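Local coordinates for Non-heme chloroperoxidase CPO-A1 (Streptomyces aureofaciens, PDB 1A8Q), which is a cofactor-free haloperoxidase that can brominate and may be a chlorinating enzyme in 7-chlorotetracycline biosynthesis, at residues L216-D221 and K245-S250. Residues are numbered along the deposited sequence; the frame is centred on the assembly and turned at random.
Sequences LVVHGD and KVYEGS
A trans chi1 in Val218 (175°) and a chi1 of -82° in Tyr247, which swings the ring beside its own backbone N, bring a methyl to rest over the middle of the ring, 3.6 Å from Val218 CG1 to the Tyr247 ring centroid. This CH-pi contact joins the last two strands of the alpha/beta-hydrolase sheet, parallel neighbours linked through helix 232-238 in a beta-alpha-beta crossover. A compact branched valine lets one methyl sit over the ring centre, while the tyrosine hydroxyl reaches Asp267 on helix 260-272, which packs against this side of the sheet. Leu216 joins the same layer: its CD1 lies 4.0 Å from Lys245 CG, against the aliphatic part of a long side chain whose ammonium forms a salt bridge with Asp267.

The backbones alternate as parallel strands do. Lys245 N gives its hydrogen to Val217 O (2.8 Å), His219 N to Lys245 O, and Tyr247 N to His219 O (2.8 Å). The imidazole of His219 projects to the other face, where NE2 bonds to Val226 O, and the His219 side chain lies about 4 Å from that of Asp223, a member of the catalytic triad.

Where the strands end, Tyr247 O takes two hydrogens from opposite faces of its plane, from Asp221 N and from Ser250 N, the latter closing a type II turn. Gly249 suits the turn's third position, with positive phi (76°); Gly220, with no side chain, suits the tight passage beside it, its CA 3.5 Å from Ser250 O. Asp221, just after its strand, sets its carboxylate against the turn, and Gly249 N meets Asp221 OD1 at 2.7 Å from above the carboxylate plane.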
ATOM      1  N   LEU A 216       1.086  -4.949 -12.827  1.00  8.35           N
ATOM      2  CA  LEU A 216       1.889  -5.991 -12.250  1.00  9.63           C
ATOM      3  C   LEU A 216       1.420  -6.255 -10.821  1.00 10.57           C
ATOM      4  O   LEU A 216       1.321  -5.299 -10.052  1.00 11.88           O
ATOM      5  CB  LEU A 216       3.356  -5.519 -12.175  1.00 11.28           C
ATOM      6  CG  LEU A 216       4.319  -6.455 -11.457  1.00 12.05           C
ATOM      7  CD1 LEU A 216       4.515  -7.804 -12.113  1.00 14.64           C
ATOM      8  CD2 LEU A 216       5.685  -5.745 -11.336  1.00 14.47           C
ATOM      9  N   VAL A 217       1.168  -7.493 -10.504  1.00 10.13           N
ATOM     10  CA  VAL A 217       0.751  -7.873  -9.148  1.00 10.69           C
ATOM     11  C   VAL A 217       1.879  -8.686  -8.561  1.00 11.70           C
ATOM     12  O   VAL A 217       2.332  -9.687  -9.145  1.00 11.36           O
ATOM     13  CB  VAL A 217      -0.553  -8.712  -9.199  1.00 10.58           C
ATOM     14  CG1 VAL A 217      -0.925  -9.101  -7.766  1.00 10.51           C
ATOM     15  CG2 VAL A 217      -1.669  -7.891  -9.845  1.00 11.25           C
ATOM     16  N   VAL A 218       2.507  -8.233  -7.451  1.00  8.83           N
ATOM     17  CA  VAL A 218       3.581  -8.965  -6.792  1.00  9.51           C
ATOM     18  C   VAL A 218       3.104  -9.389  -5.401  1.00 10.68           C
ATOM     19  O   VAL A 218       2.474  -8.538  -4.778  1.00 12.01           O
ATOM     20  CB  VAL A 218       4.832  -8.056  -6.605  1.00 11.39           C
ATOM     21  CG1 VAL A 218       5.934  -8.754  -5.819  1.00 10.21           C
ATOM     22  CG2 VAL A 218       5.357  -7.669  -7.997  1.00 12.51           C
ATOM     23  N   HIS A 219       3.361 -10.612  -4.934  1.00 10.40           N
ATOM     24  CA  HIS A 219       2.864 -10.952  -3.603  1.00  9.44           C
ATOM     25  C   HIS A 219       3.726 -12.071  -3.059  1.00 10.92           C
ATOM     26  O   HIS A 219       4.108 -12.978  -3.832  1.00 11.52           O
ATOM     27  CB  HIS A 219       1.405 -11.443  -3.738  1.00  9.41           C
ATOM     28  CG  HIS A 219       0.516 -11.165  -2.566  1.00  8.64           C
ATOM     29  ND1 HIS A 219      -0.492 -10.285  -2.644  1.00  8.66           N
ATOM     30  CD2 HIS A 219       0.538 -11.662  -1.304  1.00  8.28           C
ATOM     31  CE1 HIS A 219      -1.124 -10.188  -1.466  1.00  7.66           C
ATOM     32  NE2 HIS A 219      -0.505 -11.016  -0.648  1.00  8.54           N
ATOM     33  N   GLY A 220       4.031 -12.009  -1.774  1.00  9.77           N
ATOM     34  CA  GLY A 220       4.850 -13.076  -1.181  1.00 10.03           C
ATOM     35  C   GLY A 220       3.914 -14.227  -0.811  1.00 11.10           C
ATOM     36  O   GLY A 220       2.809 -13.975  -0.325  1.00 12.30           O
ATOM     37  N   ASP A 221       4.431 -15.457  -0.815  1.00 11.74           N
ATOM     38  CA  ASP A 221       3.569 -16.552  -0.363  1.00 13.52           C
ATOM     39  C   ASP A 221       3.768 -16.909   1.089  1.00 13.87           C
ATOM     40  O   ASP A 221       3.201 -17.889   1.555  1.00 15.45           O
ATOM     41  CB  ASP A 221       3.772 -17.775  -1.274  1.00 15.61           C
ATOM     42  CG  ASP A 221       5.090 -18.451  -1.090  1.00 18.11           C
ATOM     43  OD1 ASP A 221       5.888 -18.170  -0.168  1.00 18.14           O
ATOM     44  OD2 ASP A 221       5.346 -19.379  -1.928  1.00 20.33           O
ATOM     45  N   LYS A 245       3.620 -12.006 -10.159  1.00 11.64           N
ATOM     46  CA  LYS A 245       4.905 -12.557  -9.789  1.00 13.48           C
ATOM     47  C   LYS A 245       4.804 -12.981  -8.324  1.00 14.06           C
ATOM     48  O   LYS A 245       4.607 -12.096  -7.468  1.00 14.25           O
ATOM     49  CB  LYS A 245       6.067 -11.560  -9.981  1.00 16.37           C
ATOM     50  CG  LYS A 245       6.391 -11.271 -11.443  1.00 19.64           C
ATOM     51  CD  LYS A 245       7.624 -10.366 -11.618  1.00 23.06           C
ATOM     52  CE  LYS A 245       8.038 -10.455 -13.099  1.00 25.83           C
ATOM     53  NZ  LYS A 245       9.424  -9.952 -13.289  1.00 28.95           N
ATOM     54  N   VAL A 246       4.853 -14.262  -8.039  1.00 11.79           N
ATOM     55  CA  VAL A 246       4.825 -14.776  -6.679  1.00 12.62           C
ATOM     56  C   VAL A 246       6.248 -14.768  -6.116  1.00 12.98           C
ATOM     57  O   VAL A 246       7.165 -15.295  -6.740  1.00 12.52           O
ATOM     58  CB  VAL A 246       4.238 -16.185  -6.593  1.00 14.05           C
ATOM     59  CG1 VAL A 246       4.330 -16.763  -5.180  1.00 14.17           C
ATOM     60  CG2 VAL A 246       2.806 -16.059  -7.130  1.00 14.76           C
ATOM     61  N   TYR A 247       6.404 -14.156  -4.938  1.00 10.27           N
ATOM     62  CA  TYR A 247       7.746 -14.155  -4.315  1.00 11.70           C
ATOM     63  C   TYR A 247       7.770 -15.264  -3.289  1.00 12.77           C
ATOM     64  O   TYR A 247       7.218 -15.133  -2.182  1.00 12.96           O
ATOM     65  CB  TYR A 247       8.050 -12.792  -3.679  1.00 11.90           C
ATOM     66  CG  TYR A 247       8.556 -11.712  -4.600  1.00 13.62           C
ATOM     67  CD1 TYR A 247       8.345 -11.700  -5.966  1.00 13.25           C
ATOM     68  CD2 TYR A 247       9.235 -10.610  -4.060  1.00 11.91           C
ATOM     69  CE1 TYR A 247       8.792 -10.671  -6.789  1.00 13.05           C
ATOM     70  CE2 TYR A 247       9.630  -9.563  -4.837  1.00 13.72           C
ATOM     71  CZ  TYR A 247       9.503  -9.628  -6.209  1.00 15.05           C
ATOM     72  OH  TYR A 247       9.888  -8.558  -6.951  1.00 15.17           O
ATOM     73  N   GLU A 248       8.404 -16.392  -3.605  1.00 13.56           N
ATOM     74  CA  GLU A 248       8.435 -17.526  -2.687  1.00 16.17           C
ATOM     75  C   GLU A 248       9.151 -17.182  -1.390  1.00 15.58           C
ATOM     76  O   GLU A 248      10.256 -16.665  -1.377  1.00 17.34           O
ATOM     77  CB  GLU A 248       9.114 -18.746  -3.387  1.00 20.79           C
ATOM     78  CG  GLU A 248       8.238 -19.244  -4.529  1.00 27.12           C
ATOM     79  CD  GLU A 248       8.581 -20.642  -5.010  1.00 30.96           C
ATOM     80  OE1 GLU A 248       9.642 -21.185  -4.641  1.00 33.28           O
ATOM     81  OE2 GLU A 248       7.756 -21.185  -5.785  1.00 34.36           O
ATOM     82  N   GLY A 249       8.526 -17.498  -0.267  1.00 15.40           N
ATOM     83  CA  GLY A 249       9.075 -17.258   1.053  1.00 15.36           C
ATOM     84  C   GLY A 249       9.027 -15.818   1.534  1.00 15.69           C
ATOM     85  O   GLY A 249       9.604 -15.568   2.618  1.00 16.83           O
ATOM     86  N   SER A 250       8.407 -14.897   0.825  1.00 13.94           N
ATOM     87  CA  SER A 250       8.489 -13.487   1.207  1.00 11.62           C
ATOM     88  C   SER A 250       7.319 -13.073   2.109  1.00 12.01           C
ATOM     89  O   SER A 250       6.209 -13.556   1.968  1.00 11.28           O
ATOM     90  CB  SER A 250       8.507 -12.573  -0.017  1.00 13.60           C
ATOM     91  OG  SER A 250       9.816 -12.678  -0.595  1.00 13.91           O
TER